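Local coordinates for putative hydrolase (Bacteroides ovatus, PDB 4HBS), which is probably a hydrolase, of unknown substrate, built as a five-bladed beta-propeller, at residues Y244-A249 against S296-F301; Y307-Q312 against G330-Q335. All coordinates share one frame; numbering follows the deposited sequence.

Interaction 1. Residues Y244-A249 against S296-F301; sequences YKVAVA and SMPWVF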
ATOM      1  N   TYR A 244       6.578   7.849 -13.845  1.00 55.18           N
ATOM      2  CA  TYR A 244       6.252   8.883 -12.867  1.00 54.83           C
ATOM      3  C   TYR A 244       5.204   9.925 -13.355  1.00 59.70           C
ATOM      4  O   TYR A 244       5.141  11.024 -12.806  1.00 60.13           O
ATOM      5  CB  TYR A 244       7.528   9.572 -12.390  1.00 56.29           C
ATOM      6  CG  TYR A 244       8.544   8.599 -11.840  1.00 57.80           C
ATOM      7  CD1 TYR A 244       8.417   8.081 -10.557  1.00 58.85           C
ATOM      8  CD2 TYR A 244       9.601   8.146 -12.624  1.00 59.08           C
ATOM      9  CE1 TYR A 244       9.333   7.154 -10.053  1.00 59.30           C
ATOM     10  CE2 TYR A 244      10.528   7.227 -12.131  1.00 59.36           C
ATOM     11  CZ  TYR A 244      10.369   6.702 -10.857  1.00 67.14           C
ATOM     12  OH  TYR A 244      11.297   5.815 -10.339  1.00 67.76           O
ATOM     13  N   LYS A 245       4.338   9.546 -14.323  1.00 56.23           N
ATOM     14  CA  LYS A 245       3.241  10.387 -14.821  1.00 56.59           C
ATOM     15  C   LYS A 245       1.989   9.761 -14.292  1.00 60.34           C
ATOM     16  O   LYS A 245       1.843   8.554 -14.444  1.00 60.12           O
ATOM     17  CB  LYS A 245       3.247  10.469 -16.349  1.00 59.19           C
ATOM     18  CG  LYS A 245       4.282  11.459 -16.855  1.00 66.53           C
ATOM     19  CD  LYS A 245       4.891  11.085 -18.194  1.00 74.45           C
ATOM     20  CE  LYS A 245       6.252  11.708 -18.386  1.00 85.62           C
ATOM     21  NZ  LYS A 245       7.337  10.894 -17.757  1.00 96.78           N
ATOM     22  N   VAL A 246       1.110  10.542 -13.617  1.00 56.09           N
ATOM     23  CA  VAL A 246      -0.103  10.017 -12.969  1.00 54.30           C
ATOM     24  C   VAL A 246      -1.293  10.097 -13.897  1.00 59.47           C
ATOM     25  O   VAL A 246      -1.705  11.199 -14.240  1.00 60.77           O
ATOM     26  CB  VAL A 246      -0.419  10.769 -11.655  1.00 56.55           C
ATOM     27  CG1 VAL A 246      -1.636  10.168 -10.959  1.00 55.58           C
ATOM     28  CG2 VAL A 246       0.782  10.788 -10.721  1.00 54.98           C
ATOM     29  N   ALA A 247      -1.872   8.942 -14.273  1.00 55.50           N
ATOM     30  CA  ALA A 247      -3.073   8.865 -15.119  1.00 56.17           C
ATOM     31  C   ALA A 247      -4.248   8.378 -14.266  1.00 58.11           C
ATOM     32  O   ALA A 247      -4.030   7.735 -13.244  1.00 55.48           O
ATOM     33  CB  ALA A 247      -2.826   7.926 -16.286  1.00 57.12           C
ATOM     34  N   VAL A 248      -5.474   8.675 -14.677  1.00 56.62           N
ATOM     35  CA  VAL A 248      -6.670   8.293 -13.916  1.00 56.68           C
ATOM     36  C   VAL A 248      -7.770   7.670 -14.820  1.00 62.98           C
ATOM     37  O   VAL A 248      -7.928   8.038 -15.992  1.00 63.86           O
ATOM     38  CB  VAL A 248      -7.224   9.518 -13.130  1.00 60.54           C
ATOM     39  CG1 VAL A 248      -7.691  10.627 -14.072  1.00 62.20           C
ATOM     40  CG2 VAL A 248      -8.345   9.119 -12.169  1.00 60.04           C
ATOM     41  N   ALA A 249      -8.513   6.717 -14.233  1.00 59.21           N
ATOM     42  CA  ALA A 249      -9.678   6.055 -14.821  1.00 60.10           C
ATOM     43  C   ALA A 249     -10.770   6.048 -13.769  1.00 64.20           C
ATOM     44  O   ALA A 249     -10.485   6.416 -12.628  1.00 63.84           O
ATOM     45  CB  ALA A 249      -9.334   4.638 -15.243  1.00 59.97           C
ATOM     46  N   SER A 296       5.280   8.613  -7.502  1.00 53.71           N
ATOM     47  CA  SER A 296       4.867   7.210  -7.586  1.00 53.08           C
ATOM     48  C   SER A 296       3.886   6.871  -6.459  1.00 55.97           C
ATOM     49  O   SER A 296       3.945   7.468  -5.381  1.00 56.20           O
ATOM     50  CB  SER A 296       6.080   6.290  -7.526  1.00 56.54           C
ATOM     51  OG  SER A 296       6.717   6.374  -6.264  1.00 71.15           O
HETATM   52  N   MSE A 297       3.003   5.891  -6.711  1.00 50.39           N
HETATM   53  CA  MSE A 297       1.972   5.452  -5.774  1.00 48.86           C
HETATM   54  C   MSE A 297       1.160   6.660  -5.271  1.00 54.18           C
HETATM   55  O   MSE A 297       1.173   6.963  -4.081  1.00 55.53           O
HETATM   56  CB  MSE A 297       2.585   4.636  -4.592  1.00 49.30           C
HETATM   57  CG  MSE A 297       2.742   3.161  -4.896  1.00 54.60           C
HETATM   58 SE   MSE A 297       1.064   2.320  -5.380  0.75 61.80          SE
HETATM   59  CE  MSE A 297       1.738   0.747  -6.308  1.00 58.20           C
ATOM     60  N   PRO A 298       0.491   7.395  -6.179  1.00 49.82           N
ATOM     61  CA  PRO A 298      -0.280   8.570  -5.746  1.00 49.51           C
ATOM     62  C   PRO A 298      -1.535   8.158  -5.000  1.00 52.95           C
ATOM     63  O   PRO A 298      -2.283   7.326  -5.501  1.00 53.36           O
ATOM     64  CB  PRO A 298      -0.616   9.256  -7.065  1.00 52.13           C
ATOM     65  CG  PRO A 298      -0.703   8.159  -8.034  1.00 56.62           C
ATOM     66  CD  PRO A 298       0.371   7.190  -7.634  1.00 51.55           C
ATOM     67  N   TRP A 299      -1.753   8.714  -3.809  1.00 48.69           N
ATOM     68  CA  TRP A 299      -2.927   8.438  -2.984  1.00 48.36           C
ATOM     69  C   TRP A 299      -3.767   9.640  -2.974  1.00 54.88           C
ATOM     70  O   TRP A 299      -3.323  10.654  -2.443  1.00 55.87           O
ATOM     71  CB  TRP A 299      -2.506   8.102  -1.555  1.00 46.17           C
ATOM     72  CG  TRP A 299      -1.881   6.761  -1.455  1.00 46.10           C
ATOM     73  CD1 TRP A 299      -0.554   6.458  -1.550  1.00 48.12           C
ATOM     74  CD2 TRP A 299      -2.576   5.522  -1.365  1.00 45.92           C
ATOM     75  NE1 TRP A 299      -0.379   5.096  -1.534  1.00 47.23           N
ATOM     76  CE2 TRP A 299      -1.608   4.492  -1.397  1.00 48.98           C
ATOM     77  CE3 TRP A 299      -3.931   5.174  -1.268  1.00 48.07           C
ATOM     78  CZ2 TRP A 299      -1.958   3.135  -1.296  1.00 47.55           C
ATOM     79  CZ3 TRP A 299      -4.273   3.835  -1.173  1.00 49.15           C
ATOM     80  CH2 TRP A 299      -3.295   2.835  -1.187  1.00 48.58           C
ATOM     81  N   VAL A 300      -4.989   9.570  -3.540  1.00 52.27           N
ATOM     82  CA  VAL A 300      -5.907  10.717  -3.574  1.00 52.43           C
ATOM     83  C   VAL A 300      -7.023  10.551  -2.522  1.00 55.13           C
ATOM     84  O   VAL A 300      -7.478   9.430  -2.243  1.00 54.13           O
ATOM     85  CB  VAL A 300      -6.479  10.921  -4.996  1.00 56.51           C
ATOM     86  CG1 VAL A 300      -7.575  11.994  -5.015  1.00 57.58           C
ATOM     87  CG2 VAL A 300      -5.351  11.281  -5.967  1.00 55.90           C
ATOM     88  N   PHE A 301      -7.412  11.691  -1.921  1.00 51.00           N
ATOM     89  CA  PHE A 301      -8.488  11.809  -0.945  1.00 50.67           C
ATOM     90  C   PHE A 301      -9.000  13.265  -0.936  1.00 54.81           C
ATOM     91  O   PHE A 301      -8.283  14.153  -1.385  1.00 53.62           O
ATOM     92  CB  PHE A 301      -8.027  11.363   0.451  1.00 51.35           C
ATOM     93  CG  PHE A 301      -7.064  12.321   1.100  1.00 52.86           C
ATOM     94  CD1 PHE A 301      -5.714  12.310   0.766  1.00 54.85           C
ATOM     95  CD2 PHE A 301      -7.508  13.262   2.022  1.00 55.85           C
ATOM     96  CE1 PHE A 301      -4.822  13.210   1.357  1.00 55.08           C
ATOM     97  CE2 PHE A 301      -6.614  14.163   2.611  1.00 58.37           C
ATOM     98  CZ  PHE A 301      -5.276  14.132   2.274  1.00 55.12           C
TER

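Interaction 2. Residues Y307-Q312 against G330-Q335; sequences YYMIGQ and GPFVDQ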
ATOM      1  N   TYR A 307      -9.222  18.325  -3.308  1.00 61.01           N
ATOM      2  CA  TYR A 307      -8.673  16.995  -3.487  1.00 58.01           C
ATOM      3  C   TYR A 307      -7.211  17.105  -3.257  1.00 60.71           C
ATOM      4  O   TYR A 307      -6.584  17.979  -3.839  1.00 61.20           O
ATOM      5  CB  TYR A 307      -8.962  16.454  -4.883  1.00 58.75           C
ATOM      6  CG  TYR A 307     -10.425  16.172  -5.072  1.00 61.70           C
ATOM      7  CD1 TYR A 307     -11.307  17.182  -5.432  1.00 65.91           C
ATOM      8  CD2 TYR A 307     -10.955  14.925  -4.775  1.00 61.52           C
ATOM      9  CE1 TYR A 307     -12.672  16.943  -5.561  1.00 68.08           C
ATOM     10  CE2 TYR A 307     -12.315  14.670  -4.900  1.00 63.84           C
ATOM     11  CZ  TYR A 307     -13.180  15.692  -5.266  1.00 74.18           C
ATOM     12  OH  TYR A 307     -14.528  15.464  -5.434  1.00 77.52           O
ATOM     13  N   TYR A 308      -6.664  16.277  -2.369  1.00 55.49           N
ATOM     14  CA  TYR A 308      -5.240  16.259  -2.064  1.00 53.43           C
ATOM     15  C   TYR A 308      -4.674  14.956  -2.529  1.00 53.90           C
ATOM     16  O   TYR A 308      -5.316  13.923  -2.356  1.00 53.17           O
ATOM     17  CB  TYR A 308      -5.003  16.429  -0.564  1.00 54.19           C
ATOM     18  CG  TYR A 308      -5.493  17.754  -0.034  1.00 57.97           C
ATOM     19  CD1 TYR A 308      -4.708  18.901  -0.132  1.00 60.78           C
ATOM     20  CD2 TYR A 308      -6.741  17.868   0.568  1.00 59.41           C
ATOM     21  CE1 TYR A 308      -5.155  20.126   0.365  1.00 62.52           C
ATOM     22  CE2 TYR A 308      -7.189  19.082   1.082  1.00 61.56           C
ATOM     23  CZ  TYR A 308      -6.397  20.213   0.972  1.00 68.72           C
ATOM     24  OH  TYR A 308      -6.844  21.423   1.455  1.00 70.10           O
HETATM   25  N   MSE A 309      -3.485  14.990  -3.124  1.00 48.48           N
HETATM   26  CA  MSE A 309      -2.780  13.797  -3.578  1.00 46.30           C
HETATM   27  C   MSE A 309      -1.498  13.700  -2.834  1.00 51.16           C
HETATM   28  O   MSE A 309      -0.831  14.718  -2.711  1.00 51.69           O
HETATM   29  CB  MSE A 309      -2.490  13.888  -5.063  1.00 48.17           C
HETATM   30  CG  MSE A 309      -1.842  12.653  -5.605  1.00 52.25           C
HETATM   31 SE   MSE A 309      -1.495  12.842  -7.499  0.75 58.85          SE
HETATM   32  CE  MSE A 309       0.244  12.630  -7.337  1.00 54.86           C
ATOM     33  N   ILE A 310      -1.124  12.498  -2.344  1.00 47.17           N
ATOM     34  CA  ILE A 310       0.151  12.307  -1.635  1.00 46.10           C
ATOM     35  C   ILE A 310       0.893  11.197  -2.326  1.00 49.24           C
ATOM     36  O   ILE A 310       0.355  10.113  -2.492  1.00 48.98           O
ATOM     37  CB  ILE A 310      -0.008  12.026  -0.121  1.00 48.58           C
ATOM     38  CG1 ILE A 310      -0.775  13.168   0.566  1.00 50.53           C
ATOM     39  CG2 ILE A 310       1.386  11.839   0.549  1.00 47.87           C
ATOM     40  CD1 ILE A 310      -1.300  12.801   1.829  1.00 63.79           C
ATOM     41  N   GLY A 311       2.116  11.468  -2.719  1.00 45.56           N
ATOM     42  CA  GLY A 311       2.949  10.496  -3.405  1.00 44.58           C
ATOM     43  C   GLY A 311       4.397  10.620  -3.024  1.00 48.01           C
ATOM     44  O   GLY A 311       4.817  11.635  -2.472  1.00 48.90           O
ATOM     45  N   GLN A 312       5.156   9.580  -3.285  1.00 43.93           N
ATOM     46  CA  GLN A 312       6.579   9.567  -3.012  1.00 43.79           C
ATOM     47  C   GLN A 312       7.287  10.220  -4.160  1.00 51.49           C
ATOM     48  O   GLN A 312       6.945   9.936  -5.302  1.00 52.76           O
ATOM     49  CB  GLN A 312       7.044   8.140  -2.876  1.00 43.78           C
ATOM     50  CG  GLN A 312       8.452   8.002  -2.353  1.00 50.96           C
ATOM     51  CD  GLN A 312       8.942   6.607  -2.532  1.00 63.26           C
ATOM     52  OE1 GLN A 312       8.204   5.704  -2.975  1.00 59.81           O
ATOM     53  NE2 GLN A 312      10.194   6.401  -2.199  1.00 49.16           N
ATOM     54  N   GLY A 330      -8.725  16.270 -11.845  1.00 66.07           N
ATOM     55  CA  GLY A 330      -8.392  17.608 -12.297  1.00 68.04           C
ATOM     56  C   GLY A 330      -6.930  17.882 -12.248  1.00 72.92           C
ATOM     57  O   GLY A 330      -6.155  17.059 -11.742  1.00 72.23           O
ATOM     58  N   PRO A 331      -6.515  19.039 -12.763  1.00 69.95           N
ATOM     59  CA  PRO A 331      -5.092  19.365 -12.699  1.00 68.64           C
ATOM     60  C   PRO A 331      -4.613  19.393 -11.247  1.00 69.11           C
ATOM     61  O   PRO A 331      -5.054  20.248 -10.474  1.00 69.89           O
ATOM     62  CB  PRO A 331      -5.004  20.743 -13.384  1.00 72.61           C
ATOM     63  CG  PRO A 331      -6.363  21.298 -13.311  1.00 78.90           C
ATOM     64  CD  PRO A 331      -7.296  20.125 -13.378  1.00 73.85           C
ATOM     65  N   PHE A 332      -3.822  18.379 -10.848  1.00 61.52           N
ATOM     66  CA  PHE A 332      -3.208  18.366  -9.525  1.00 59.27           C
ATOM     67  C   PHE A 332      -2.053  19.341  -9.657  1.00 62.96           C
ATOM     68  O   PHE A 332      -1.276  19.251 -10.612  1.00 62.54           O
ATOM     69  CB  PHE A 332      -2.799  16.956  -9.045  1.00 58.78           C
ATOM     70  CG  PHE A 332      -3.963  16.227  -8.400  1.00 59.76           C
ATOM     71  CD1 PHE A 332      -4.255  16.401  -7.052  1.00 61.86           C
ATOM     72  CD2 PHE A 332      -4.829  15.453  -9.164  1.00 61.22           C
ATOM     73  CE1 PHE A 332      -5.366  15.775  -6.474  1.00 61.91           C
ATOM     74  CE2 PHE A 332      -5.927  14.817  -8.578  1.00 63.11           C
ATOM     75  CZ  PHE A 332      -6.185  14.981  -7.237  1.00 60.42           C
ATOM     76  N   VAL A 333      -2.042  20.365  -8.804  1.00 59.11           N
ATOM     77  CA  VAL A 333      -1.088  21.462  -8.897  1.00 59.05           C
ATOM     78  C   VAL A 333      -0.479  21.769  -7.541  1.00 61.51           C
ATOM     79  O   VAL A 333      -0.837  21.149  -6.543  1.00 59.30           O
ATOM     80  CB  VAL A 333      -1.797  22.733  -9.490  1.00 64.46           C
ATOM     81  CG1 VAL A 333      -2.102  22.541 -10.965  1.00 65.20           C
ATOM     82  CG2 VAL A 333      -3.075  23.086  -8.723  1.00 64.58           C
ATOM     83  N   ASP A 334       0.470  22.722  -7.533  1.00 59.44           N
ATOM     84  CA  ASP A 334       1.122  23.260  -6.351  1.00 58.98           C
ATOM     85  C   ASP A 334       1.760  22.147  -5.532  1.00 60.66           C
ATOM     86  O   ASP A 334       1.282  21.787  -4.451  1.00 60.00           O
ATOM     87  CB  ASP A 334       0.111  24.098  -5.533  1.00 61.76           C
ATOM     88  CG  ASP A 334      -0.615  25.134  -6.387  1.00 72.63           C
ATOM     89  OD1 ASP A 334       0.028  25.716  -7.294  1.00 73.42           O
ATOM     90  OD2 ASP A 334      -1.842  25.328  -6.178  1.00 78.80           O
ATOM     91  N   GLN A 335       2.843  21.584  -6.068  1.00 55.59           N
ATOM     92  CA  GLN A 335       3.563  20.522  -5.380  1.00 53.14           C
ATOM     93  C   GLN A 335       4.154  21.084  -4.107  1.00 57.16           C
ATOM     94  O   GLN A 335       4.579  22.240  -4.090  1.00 58.94           O
ATOM     95  CB  GLN A 335       4.673  19.957  -6.272  1.00 53.79           C
ATOM     96  CG  GLN A 335       5.444  18.760  -5.698  1.00 58.50           C
ATOM     97  CD  GLN A 335       6.607  18.442  -6.608  1.00 70.11           C
ATOM     98  OE1 GLN A 335       6.421  18.006  -7.746  1.00 65.23           O
ATOM     99  NE2 GLN A 335       7.828  18.759  -6.180  1.00 56.04           N
TER

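Interaction 1. Residues Y244-A249 against S296-F301
Y244 and S296 bring the two backbones closest, with their CA atoms 5.7 Å apart, and the chains then diverge, so that V246 CA and P298 CA stand 7.4 Å apart. The two segments do not pair as strands; they meet through side chains, and in two places.

In the first, V246 points toward 296-301 and P298 points back. The nearest atoms are V246 CG1 and P298 CG, 3.7 Å apart. V246 CG2 also reaches the same ring corner, at 4.0 Å from P298 CG. Both methyls of V246 thus press end-on against the CG corner of the P298 ring. V246 and P298 pass side by side, each running the other way. CG1 sits opposite the backbone N across the first bond (chi1 -177°), which brings it to that corner of the proline ring. T241, on strand 236-242, touches both residues. The patch is thus part of a larger apolar cluster.

In the second, the Y244 ring comes obliquely to S296, with Y244 CE1 4.2 Å from S296 CB. The tyrosine belongs to the tight turn between strands 236-242 and 245-251. W315 meets its ring edge-to-face. S296 lies just before the corner at M297, where the chain changes direction, and its backbone bonds to Q312.

Strand 245-251 is the middle strand of a five-stranded antiparallel sheet. Strand 298-303 is an outermost strand of the following four-stranded sheet. The contact therefore joins successive sheets. Apolar packing of this kind between neighbouring blades is characteristic of a beta-propeller, here the five-bladed form, as in the beta-fructosidase clan to which this family belongs.

Interaction 2. Residues Y307-Q312 against G330-Q335
F332 lays one face of its ring under the selenium of M309, a Met-aromatic contact. M309 SE is 4.5 Å from the centroid of the F332 ring and 19° off the ring normal, offset toward the rim. The selenomethionine starts extended, with CG anti to the backbone N (chi1 -176°), and bends only at its last torsion. Its base packs as well, with M309 CB 3.7 Å from F332 CD1.

The far end of the ring turns to Y307. F332 CZ is 3.9 Å from Y307 CB, and Y307 O comes obliquely to F332 CE1 at 3.6 Å. The Y307 ring turns off from F332, and its hydroxyl bonds to D231 and K302.

In the antiparallel sheet of this propeller blade, strand 319-325 runs between 306-312 and 333-340. F332 comes just before 333-340, the last strand of the sheet, and packs on 306-312, past the strand between them. The carbonyl of P331 bonds to S325 and ties the turn that carries F332 to strand 319-325. With an alanine at F332, the selenium of M309 would probably lose its aromatic partner and a gap would open beside Y307 CB. F323, on the intervening strand, also touches M309.

Both contacts involve the four-stranded sheet that begins with 298-303. Interaction 1 ties its first strand to the preceding sheet, while interaction 2 stays within the sheet and spans its second strand and the approach to its last. Strands 298-303 and 306-312 are neighbours, and F301 O to Y308 N (2.8 Å) is one of their probable hydrogen bonds. The side chains also meet, with P298 CB 3.5 Å from M309 CE, so one apolar cluster runs through both. Interaction 1 is only partly buried and is aliphatic, with a tyrosine at its border. Interaction 2 is buried and centred on an aromatic ring and a selenium.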